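Local atomic coordinates of Cas13d (uncultured Ruminococcus sp, PDB entry 6IV9), a protein that binds CRISPR RNA as a binary complex and uses two HEPN domains for maturation of that RNA and cleavage of target RNA. Residues G423-L426 and V427-R431; S53-A57 and A58-S62; F412-Y415 and Y416-V420. The protein carries 2 engineered substitutions. All blocks are in the same frame, centred on the assembly; numbering follows the deposited sequence.

How the contacts relate
The three contacts follow one another in space, from helix 400-418 to the segment 53-62 that grips the RNA. Contact 1 sits in the middle, its centre about 14 Å from that of each of the others. It meets contact 2 where Arg431 O packs 3.6 Å from Ala57 CB, and contact 3 where Gly423 N lies 3.6 Å from Tyr415 CD1, between the successive helices 400-418 and 420-432. Contacts 2 and 3 do not touch; their nearest atoms are about 17 Å apart. Contacts 1 and 2 share a run of RNA, A29 lying against 53-62 and C30 and U31 against 423-431, while contact 2 also grips A21 and G22. Contact 3 stays about 10 Å from the nucleic acid at its nearest atom.

Contact 1 of 3, residues G423-L426 and V427-R431; sequences GEAL and VRKLR. With nucleotides of chain B.
Gly423 O accepts from Val427 N at 3.1 Å and opens a run of four i-to-i+4 bonds that carries regular alpha-helix from 423-426 into 427-431. The run continues through Glu424 with Arg428 and Ala425 with Lys429, and the last bond across the contact joins Leu430 N to Leu426 O, where the N-H...O angle is 164°. Leu430 CG stands beside its backbone N (chi1 -67°), which directs the branch back along the helix over the preceding turn; its CD1 comes 4.1 Å from Leu426 CG as the two side chains cross obliquely. Both leucines pack on Phe374 and on Ile442 of helix 436-464. The result is an amphipathic helix within 420-432: one flank packs on these protein neighbours, a second is turned to the RNA, and Glu424, Arg428 and Lys429 lie on the exposed remainder. Val427 touches Phe374 and faces the RNA, its CG1 3.8 Å from O2' of U31 of chain B; CG2 lies 3.5 Å from Gly423 O. Lys429 runs back beside Ala425, its CG 3.6 Å from Ala425 O. Arg431, extended from CG to NE, reaches the base of C30 of chain B: NH2 donates to N3 at 3.2 Å, while NE makes a weak bond to O2, which lies at the guanidinium edge near its plane. Arg431 NH1 is held by Gly76 O, and its CG rests 3.3 Å from O4' of U31 of chain B.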
loop_
_atom_site.group_PDB
_atom_site.type_symbol
_atom_site.label_atom_id
_atom_site.label_comp_id
_atom_site.label_asym_id
_atom_site.label_seq_id
_atom_site.Cartn_x
_atom_site.Cartn_y
_atom_site.Cartn_z
ATOM N N GLY A 423 9.484 -3.117 -28.378
ATOM C CA GLY A 423 9.189 -3.273 -26.945
ATOM C C GLY A 423 9.934 -4.451 -26.361
ATOM O O GLY A 423 10.510 -4.299 -25.335
ATOM N N GLU A 424 9.948 -5.577 -27.060
ATOM C CA GLU A 424 10.659 -6.785 -26.585
ATOM C C GLU A 424 12.149 -6.465 -26.473
ATOM O O GLU A 424 12.756 -6.864 -25.509
ATOM C CB GLU A 424 10.401 -7.964 -27.528
ATOM C CG GLU A 424 9.024 -8.561 -27.380
ATOM C CD GLU A 424 8.598 -9.583 -28.422
ATOM O OE1 GLU A 424 9.292 -9.732 -29.428
ATOM O OE2 GLU A 424 7.565 -10.216 -28.216
ATOM N N ALA A 425 12.689 -5.741 -27.445
ATOM C CA ALA A 425 14.122 -5.386 -27.434
ATOM C C ALA A 425 14.425 -4.490 -26.236
ATOM O O ALA A 425 15.464 -4.639 -25.655
ATOM C CB ALA A 425 14.494 -4.709 -28.722
ATOM N N LEU A 426 13.537 -3.551 -25.948
ATOM C CA LEU A 426 13.734 -2.624 -24.812
ATOM C C LEU A 426 13.744 -3.401 -23.489
ATOM O O LEU A 426 14.608 -3.164 -22.679
ATOM C CB LEU A 426 12.614 -1.597 -24.857
ATOM C CG LEU A 426 12.697 -0.515 -23.802
ATOM C CD1 LEU A 426 14.080 0.068 -23.755
ATOM C CD2 LEU A 426 11.666 0.552 -24.059
ATOM N N VAL A 427 12.825 -4.339 -23.327
ATOM C CA VAL A 427 12.779 -5.153 -22.084
ATOM C C VAL A 427 14.085 -5.935 -21.959
ATOM O O VAL A 427 14.650 -5.936 -20.904
ATOM C CB VAL A 427 11.569 -6.098 -22.090
ATOM C CG1 VAL A 427 11.636 -7.095 -20.956
ATOM C CG2 VAL A 427 10.268 -5.328 -22.050
ATOM N N ARG A 428 14.561 -6.518 -23.047
ATOM C CA ARG A 428 15.814 -7.295 -22.957
ATOM C C ARG A 428 16.949 -6.380 -22.502
ATOM O O ARG A 428 17.673 -6.771 -21.637
ATOM C CB ARG A 428 16.107 -7.938 -24.311
ATOM C CG ARG A 428 17.349 -8.806 -24.336
ATOM C CD ARG A 428 17.446 -9.587 -25.625
ATOM N NE ARG A 428 16.585 -10.745 -25.595
ATOM C CZ ARG A 428 16.047 -11.313 -26.658
ATOM N NH1 ARG A 428 16.565 -11.115 -27.857
ATOM N NH2 ARG A 428 14.997 -12.090 -26.516
ATOM N N LYS A 429 17.057 -5.181 -23.055
ATOM C CA LYS A 429 18.164 -4.286 -22.649
ATOM C C LYS A 429 18.036 -3.935 -21.169
ATOM O O LYS A 429 19.036 -3.898 -20.514
ATOM C CB LYS A 429 18.164 -2.990 -23.459
ATOM C CG LYS A 429 18.629 -3.120 -24.895
ATOM C CD LYS A 429 18.537 -1.825 -25.625
ATOM C CE LYS A 429 18.878 -1.947 -27.086
ATOM N NZ LYS A 429 17.661 -1.877 -27.924
ATOM N N LEU A 430 16.826 -3.643 -20.705
ATOM C CA LEU A 430 16.604 -3.296 -19.283
ATOM C C LEU A 430 16.948 -4.497 -18.400
ATOM O O LEU A 430 17.567 -4.315 -17.388
ATOM C CB LEU A 430 15.155 -2.850 -19.115
ATOM C CG LEU A 430 14.830 -1.544 -19.831
ATOM C CD1 LEU A 430 13.350 -1.265 -19.840
ATOM C CD2 LEU A 430 15.595 -0.389 -19.234
ATOM N N ARG A 431 16.547 -5.689 -18.809
ATOM C CA ARG A 431 16.869 -6.897 -18.017
ATOM C C ARG A 431 18.388 -7.090 -17.957
ATOM O O ARG A 431 18.880 -7.486 -16.928
ATOM C CB ARG A 431 16.153 -8.124 -18.583
ATOM C CG ARG A 431 14.671 -8.164 -18.260
ATOM C CD ARG A 431 13.975 -9.455 -18.628
ATOM N NE ARG A 431 12.748 -9.641 -17.883
ATOM C CZ ARG A 431 11.677 -10.286 -18.310
ATOM N NH1 ARG A 431 11.555 -10.648 -19.565
ATOM N NH2 ARG A 431 10.713 -10.569 -17.470
ATOM P P U B 31 15.270 -4.907 -12.333
ATOM O OP1 U B 31 16.345 -3.944 -12.541
ATOM O OP2 U B 31 14.232 -4.862 -11.270
ATOM O "O5'" U B 31 14.339 -4.887 -13.613
ATOM C "C5'" U B 31 14.965 -4.864 -14.921
ATOM C "C4'" U B 31 13.876 -5.007 -15.946
ATOM O "O4'" U B 31 13.300 -6.319 -15.843
ATOM C "C3'" U B 31 12.648 -4.100 -15.828
ATOM O "O3'" U B 31 12.931 -2.763 -16.263
ATOM C "C2'" U B 31 11.651 -4.833 -16.710
ATOM O "O2'" U B 31 11.915 -4.622 -18.071
ATOM C "C1'" U B 31 11.970 -6.282 -16.352
ATOM N N1 U B 31 11.085 -6.713 -15.281
ATOM C C2 U B 31 9.830 -7.119 -15.643
ATOM O O2 U B 31 9.444 -7.102 -16.800
ATOM N N3 U B 31 9.046 -7.520 -14.603
ATOM C C4 U B 31 9.388 -7.548 -13.263
ATOM O O4 U B 31 8.557 -7.896 -12.427
ATOM C C5 U B 31 10.706 -7.109 -12.982
ATOM C C6 U B 31 11.486 -6.710 -13.974
ATOM P P C B 30 14.762 -7.708 -7.882
ATOM O OP1 C B 30 15.673 -6.623 -7.631
ATOM O OP2 C B 30 13.302 -7.535 -7.782
ATOM O "O5'" C B 30 14.926 -8.254 -9.364
ATOM C "C5'" C B 30 16.225 -8.409 -9.947
ATOM C "C4'" C B 30 16.092 -8.546 -11.442
ATOM O "O4'" C B 30 15.354 -9.745 -11.790
ATOM C "C3'" C B 30 15.366 -7.467 -12.213
ATOM O "O3'" C B 30 16.157 -6.299 -12.321
ATOM C "C2'" C B 30 15.172 -8.173 -13.560
ATOM O "O2'" C B 30 16.343 -8.143 -14.369
ATOM C "C1'" C B 30 14.848 -9.592 -13.095
ATOM N N1 C B 30 13.413 -9.893 -13.086
ATOM C C2 C B 30 12.826 -10.054 -14.331
ATOM O O2 C B 30 13.543 -9.947 -15.338
ATOM N N3 C B 30 11.504 -10.320 -14.408
ATOM C C4 C B 30 10.793 -10.507 -13.294
ATOM N N4 C B 30 9.531 -10.877 -13.428
ATOM C C5 C B 30 11.382 -10.392 -11.998
ATOM C C6 C B 30 12.704 -10.160 -11.948
#

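Contact 2 of 3, residues S53-A57 and A58-S62; sequences SSVKA and AGMKS. With nucleotides of chain B.
Ala58 N bonds to Ser54 O at the end of the short helix 54-58, and the chain turns through Gly59 (phi 119°) into strand 60-65, closing a Schellman motif in which Met60 N reaches back to Val55 O at 3.2 Å and Gly59 N to Lys56 O at 3.1 Å. At this positive phi a CB would crowd the carbonyl oxygen before it. Ser53 is the N-cap at the other end: its OG accepts from Lys56 N and donates to OP2 of G22 of chain B at 2.7 Å. Both N and OG of Ser54 grip OP1 of A21 of chain B, so successive phosphates are held at the helix start. Val55 and Met60 lie side by side, Val55 CG1 3.8 Å from Met60 CB, and both touch Phe117. Lys56, bent at chi2 (-72°), sends NZ to Lys61 O at 2.9 Å and to N3 of A29 of chain B, and forms a salt bridge with a phosphate of the RNA. Lys61 and Ser62 face Thr73 in a classic beta bulge. The A29 adenine accepts at N3 and at N1, consistent with base recognition, N1 lying 3.0 Å from Lys61 NZ, which also bonds to Asn79 OD1.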
loop_
_atom_site.group_PDB
_atom_site.type_symbol
_atom_site.label_atom_id
_atom_site.label_comp_id
_atom_site.label_asym_id
_atom_site.label_seq_id
_atom_site.Cartn_x
_atom_site.Cartn_y
_atom_site.Cartn_z
ATOM N N SER A 53 22.165 -8.876 -9.689
ATOM C CA SER A 53 22.671 -10.246 -9.843
ATOM C C SER A 53 22.933 -10.464 -11.335
ATOM O O SER A 53 22.044 -10.249 -12.105
ATOM C CB SER A 53 21.638 -11.208 -9.341
ATOM O OG SER A 53 21.807 -12.465 -9.919
ATOM N N SER A 54 24.134 -10.885 -11.708
ATOM C CA SER A 54 24.411 -11.212 -13.129
ATOM C C SER A 54 23.626 -12.464 -13.533
ATOM O O SER A 54 23.353 -12.638 -14.689
ATOM C CB SER A 54 25.870 -11.321 -13.415
ATOM O OG SER A 54 26.393 -12.501 -12.873
ATOM N N VAL A 55 23.328 -13.325 -12.572
ATOM C CA VAL A 55 22.543 -14.542 -12.900
ATOM C C VAL A 55 21.145 -14.127 -13.374
ATOM O O VAL A 55 20.703 -14.643 -14.357
ATOM C CB VAL A 55 22.505 -15.519 -11.712
ATOM C CG1 VAL A 55 21.655 -16.727 -12.013
ATOM C CG2 VAL A 55 23.897 -15.948 -11.296
ATOM N N LYS A 56 20.491 -13.225 -12.654
ATOM C CA LYS A 56 19.155 -12.735 -13.067
ATOM C C LYS A 56 19.275 -11.937 -14.368
ATOM O O LYS A 56 18.471 -12.123 -15.231
ATOM C CB LYS A 56 18.559 -11.847 -11.978
ATOM C CG LYS A 56 18.334 -12.527 -10.644
ATOM C CD LYS A 56 17.206 -13.503 -10.649
ATOM C CE LYS A 56 17.032 -14.189 -9.314
ATOM N NZ LYS A 56 15.893 -15.115 -9.306
ATOM N N ALA A 57 20.294 -11.092 -14.466
ATOM C CA ALA A 57 20.485 -10.238 -15.662
ATOM C C ALA A 57 20.655 -11.105 -16.917
ATOM O O ALA A 57 20.015 -10.822 -17.885
ATOM C CB ALA A 57 21.653 -9.317 -15.449
ATOM N N ALA A 58 21.431 -12.180 -16.817
ATOM C CA ALA A 58 21.733 -13.122 -17.920
ATOM C C ALA A 58 20.479 -13.875 -18.376
ATOM O O ALA A 58 20.493 -14.397 -19.467
ATOM C CB ALA A 58 22.846 -14.055 -17.536
ATOM N N GLY A 59 19.450 -13.947 -17.533
ATOM C CA GLY A 59 18.189 -14.607 -17.912
ATOM C C GLY A 59 17.769 -15.811 -17.077
ATOM O O GLY A 59 16.704 -16.299 -17.350
ATOM N N MET A 60 18.532 -16.226 -16.066
ATOM C CA MET A 60 18.108 -17.390 -15.252
ATOM C C MET A 60 17.144 -16.913 -14.165
ATOM O O MET A 60 17.569 -16.196 -13.301
ATOM C CB MET A 60 19.285 -18.094 -14.583
ATOM C CG MET A 60 18.858 -19.325 -13.832
ATOM S SD MET A 60 20.238 -20.308 -13.269
ATOM C CE MET A 60 20.787 -21.035 -14.805
ATOM N N LYS A 61 15.872 -17.242 -14.327
ATOM C CA LYS A 61 14.793 -16.863 -13.386
ATOM C C LYS A 61 14.817 -17.674 -12.091
ATOM O O LYS A 61 14.717 -17.085 -11.050
ATOM C CB LYS A 61 13.448 -17.107 -14.054
ATOM C CG LYS A 61 12.223 -16.674 -13.277
ATOM C CD LYS A 61 10.994 -16.798 -14.123
ATOM C CE LYS A 61 9.715 -16.581 -13.360
ATOM N NZ LYS A 61 9.559 -15.165 -13.004
ATOM N N SER A 62 14.900 -18.991 -12.208
ATOM C CA SER A 62 14.886 -19.801 -10.980
ATOM C C SER A 62 15.463 -21.199 -11.208
ATOM O O SER A 62 15.452 -21.662 -12.317
ATOM C CB SER A 62 13.470 -19.848 -10.503
ATOM O OG SER A 62 13.185 -21.028 -9.828
ATOM P P A B 29 11.774 -10.256 -3.208
ATOM O OP1 A B 29 10.506 -9.899 -3.740
ATOM O OP2 A B 29 12.024 -11.570 -2.567
ATOM O "O5'" A B 29 12.778 -10.043 -4.428
ATOM C "C5'" A B 29 14.189 -10.161 -4.221
ATOM C "C4'" A B 29 14.797 -10.777 -5.455
ATOM O "O4'" A B 29 14.211 -12.093 -5.625
ATOM C "C3'" A B 29 14.465 -10.069 -6.759
ATOM O "O3'" A B 29 15.241 -8.876 -6.926
ATOM C "C2'" A B 29 14.751 -11.188 -7.758
ATOM O "O2'" A B 29 16.152 -11.353 -7.965
ATOM C "C1'" A B 29 14.171 -12.400 -7.003
ATOM N N9 A B 29 12.803 -12.635 -7.348
ATOM C C8 A B 29 11.661 -12.213 -6.710
ATOM N N7 A B 29 10.572 -12.453 -7.385
ATOM C C5 A B 29 11.022 -13.046 -8.553
ATOM C C6 A B 29 10.359 -13.487 -9.703
ATOM N N6 A B 29 9.037 -13.449 -9.856
ATOM N N1 A B 29 11.110 -14.015 -10.701
ATOM C C2 A B 29 12.431 -14.074 -10.538
ATOM N N3 A B 29 13.169 -13.667 -9.513
ATOM C C4 A B 29 12.395 -13.123 -8.559
ATOM P P A B 21 26.402 -12.158 -8.711
ATOM O OP1 A B 21 26.134 -11.753 -10.021
ATOM O OP2 A B 21 26.026 -11.274 -7.587
ATOM O "O5'" A B 21 25.784 -13.613 -8.518
ATOM C "C5'" A B 21 24.520 -13.761 -8.000
ATOM C "C4'" A B 21 24.352 -15.137 -7.421
ATOM O "O4'" A B 21 25.223 -15.241 -6.273
ATOM C "C3'" A B 21 22.928 -15.304 -6.900
ATOM O "O3'" A B 21 22.129 -16.001 -7.809
ATOM C "C2'" A B 21 23.080 -16.078 -5.611
ATOM O "O2'" A B 21 23.178 -17.460 -5.849
ATOM C "C1'" A B 21 24.450 -15.613 -5.128
ATOM N N9 A B 21 24.530 -14.529 -4.150
ATOM C C8 A B 21 25.093 -13.281 -4.291
ATOM N N7 A B 21 25.193 -12.620 -3.167
ATOM C C5 A B 21 24.670 -13.495 -2.223
ATOM C C6 A B 21 24.431 -13.373 -0.847
ATOM N N6 A B 21 24.789 -12.319 -0.120
ATOM N N1 A B 21 23.881 -14.426 -0.214
ATOM C C2 A B 21 23.538 -15.499 -0.926
ATOM N N3 A B 21 23.687 -15.727 -2.222
ATOM C C4 A B 21 24.264 -14.672 -2.819
ATOM P P G B 22 20.593 -15.571 -7.997
ATOM O OP1 G B 22 20.117 -16.487 -9.030
ATOM O OP2 G B 22 20.546 -14.088 -8.151
ATOM O "O5'" G B 22 19.962 -15.845 -6.548
ATOM C "C5'" G B 22 19.687 -17.209 -6.187
ATOM C "C4'" G B 22 19.092 -17.331 -4.811
ATOM O "O4'" G B 22 20.037 -16.860 -3.821
ATOM C "C3'" G B 22 17.868 -16.468 -4.573
ATOM O "O3'" G B 22 16.736 -17.239 -4.994
ATOM C "C2'" G B 22 17.840 -16.351 -3.061
ATOM O "O2'" G B 22 17.243 -17.495 -2.473
ATOM C "C1'" G B 22 19.343 -16.339 -2.716
ATOM N N9 G B 22 19.945 -15.050 -2.376
ATOM C C8 G B 22 20.484 -14.124 -3.234
ATOM N N7 G B 22 20.949 -13.073 -2.619
ATOM C C5 G B 22 20.740 -13.339 -1.276
ATOM C C6 G B 22 20.995 -12.539 -0.139
ATOM O O6 G B 22 21.618 -11.474 -0.077
ATOM N N1 G B 22 20.523 -13.136 1.027
ATOM C C2 G B 22 19.903 -14.363 1.088
ATOM N N2 G B 22 19.533 -14.783 2.296
ATOM N N3 G B 22 19.599 -15.088 0.025
ATOM C C4 G B 22 20.065 -14.526 -1.116
HETATM O O HOH W 1 17.945 -16.952 -10.528
#

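Contact 3 of 3, residues F412-Y415 and Y416-V420; sequences FCNY and YRNDV
Phe412 CZ lies 3.6 Å above one face of the Tyr416 ring, offset toward its rim, and the rings form an offset stack with centroids 4.8 Å apart and planes at 27°. With CG of both Phe412 and Tyr416 set opposite the backbone N (chi1 -171° in Tyr416), the rings lie side by side and point the same way. An alanine in place of Tyr416 would remove the stacking ring and is likely to leave Phe412 freer to turn beside Phe363. Over the centre of the Tyr415 ring sits Asn414 ND2, 3.5 Å above its plane; that tyrosine's OH bonds to Glu446 and its ring meets Phe374 edge-to-face. The helix closes with a wider pi-type turn: Cys413 O accepts from both Arg417 N and Asn418 N, the latter at 3.2 Å, and Asn414 O takes Asp419 N. Asn414 OD1 bonds to Lys453, while its ND2 reaches a water that donates to Asp419 OD2 at 3.0 Å. Asp419 OD1 caps Ala422 N at the start of helix 420-432. With a helix N-terminus on one oxygen and a water on the other, the Asp419 carboxylate is probably stabilised as an anion between helices 400-418 and 420-432.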
loop_
_atom_site.group_PDB
_atom_site.type_symbol
_atom_site.label_atom_id
_atom_site.label_comp_id
_atom_site.label_asym_id
_atom_site.label_seq_id
_atom_site.Cartn_x
_atom_site.Cartn_y
_atom_site.Cartn_z
ATOM N N PHE A 412 2.156 4.248 -26.207
ATOM C CA PHE A 412 1.552 2.940 -25.874
ATOM C C PHE A 412 1.206 2.183 -27.157
ATOM O O PHE A 412 1.576 1.048 -27.304
ATOM C CB PHE A 412 0.260 3.195 -25.107
ATOM C CG PHE A 412 -0.706 2.043 -25.036
ATOM C CD1 PHE A 412 -0.298 0.790 -24.628
ATOM C CD2 PHE A 412 -2.038 2.226 -25.341
ATOM C CE1 PHE A 412 -1.194 -0.256 -24.557
ATOM C CE2 PHE A 412 -2.931 1.179 -25.262
ATOM C CZ PHE A 412 -2.506 -0.058 -24.874
ATOM N N CYS A 413 0.551 2.852 -28.091
ATOM C CA CYS A 413 0.158 2.216 -29.371
ATOM C C CYS A 413 1.403 1.790 -30.156
ATOM O O CYS A 413 1.391 0.753 -30.772
ATOM C CB CYS A 413 -0.730 3.156 -30.167
ATOM S SG CYS A 413 -2.374 3.318 -29.439
ATOM N N ASN A 414 2.457 2.572 -30.065
ATOM C CA ASN A 414 3.701 2.269 -30.797
ATOM C C ASN A 414 4.250 0.918 -30.355
ATOM O O ASN A 414 4.640 0.155 -31.209
ATOM C CB ASN A 414 4.765 3.301 -30.465
ATOM C CG ASN A 414 6.055 3.036 -31.194
ATOM O OD1 ASN A 414 6.115 3.175 -32.399
ATOM N ND2 ASN A 414 7.076 2.643 -30.469
ATOM N N TYR A 415 4.268 0.656 -29.052
ATOM C CA TYR A 415 4.848 -0.605 -28.539
ATOM C C TYR A 415 3.834 -1.743 -28.434
ATOM O O TYR A 415 4.244 -2.883 -28.410
ATOM C CB TYR A 415 5.467 -0.325 -27.178
ATOM C CG TYR A 415 6.702 0.524 -27.235
ATOM C CD1 TYR A 415 7.876 0.020 -27.745
ATOM C CD2 TYR A 415 6.699 1.818 -26.770
ATOM C CE1 TYR A 415 9.022 0.782 -27.791
ATOM C CE2 TYR A 415 7.836 2.593 -26.800
ATOM C CZ TYR A 415 8.999 2.070 -27.317
ATOM O OH TYR A 415 10.124 2.806 -27.347
ATOM N N TYR A 416 2.565 -1.414 -28.266
ATOM C CA TYR A 416 1.511 -2.433 -28.084
ATOM C C TYR A 416 1.003 -2.988 -29.412
ATOM O O TYR A 416 0.559 -4.112 -29.428
ATOM C CB TYR A 416 0.344 -1.813 -27.332
ATOM C CG TYR A 416 -0.716 -2.769 -26.875
ATOM C CD1 TYR A 416 -0.446 -3.740 -25.934
ATOM C CD2 TYR A 416 -2.000 -2.670 -27.362
ATOM C CE1 TYR A 416 -1.429 -4.599 -25.489
ATOM C CE2 TYR A 416 -2.989 -3.533 -26.943
ATOM C CZ TYR A 416 -2.707 -4.494 -25.995
ATOM O OH TYR A 416 -3.690 -5.329 -25.580
ATOM N N ARG A 417 1.010 -2.176 -30.460
ATOM C CA ARG A 417 0.456 -2.631 -31.751
ATOM C C ARG A 417 1.465 -2.505 -32.894
ATOM O O ARG A 417 1.741 -3.486 -33.527
ATOM C CB ARG A 417 -0.785 -1.800 -32.066
ATOM C CG ARG A 417 -2.033 -2.208 -31.296
ATOM C CD ARG A 417 -2.554 -3.631 -31.422
ATOM N NE ARG A 417 -3.997 -3.709 -31.238
ATOM C CZ ARG A 417 -4.883 -3.110 -32.030
ATOM N NH1 ARG A 417 -6.170 -3.156 -31.753
ATOM N NH2 ARG A 417 -4.481 -2.465 -33.103
ATOM N N ASN A 418 1.944 -1.300 -33.146
ATOM C CA ASN A 418 2.829 -0.995 -34.294
ATOM C C ASN A 418 4.214 -1.637 -34.239
ATOM O O ASN A 418 4.685 -2.040 -35.287
ATOM C CB ASN A 418 3.054 0.504 -34.416
ATOM C CG ASN A 418 3.653 0.857 -35.753
ATOM O OD1 ASN A 418 3.065 0.566 -36.781
ATOM N ND2 ASN A 418 4.826 1.456 -35.742
ATOM N N ASP A 419 4.881 -1.607 -33.091
ATOM C CA ASP A 419 6.271 -2.105 -33.033
ATOM C C ASP A 419 6.487 -2.946 -31.778
ATOM O O ASP A 419 7.247 -2.542 -30.926
ATOM C CB ASP A 419 7.217 -0.916 -33.116
ATOM C CG ASP A 419 8.624 -1.276 -33.525
ATOM O OD1 ASP A 419 8.887 -2.454 -33.641
ATOM O OD2 ASP A 419 9.421 -0.363 -33.712
ATOM N N VAL A 420 5.860 -4.107 -31.722
ATOM C CA VAL A 420 5.973 -5.013 -30.551
ATOM C C VAL A 420 7.426 -5.460 -30.387
ATOM O O VAL A 420 7.877 -5.571 -29.258
ATOM C CB VAL A 420 5.007 -6.191 -30.705
ATOM C CG1 VAL A 420 5.174 -7.204 -29.596
ATOM C CG2 VAL A 420 3.577 -5.702 -30.777
HETATM O O HOH W 2 9.523 1.969 -31.839
#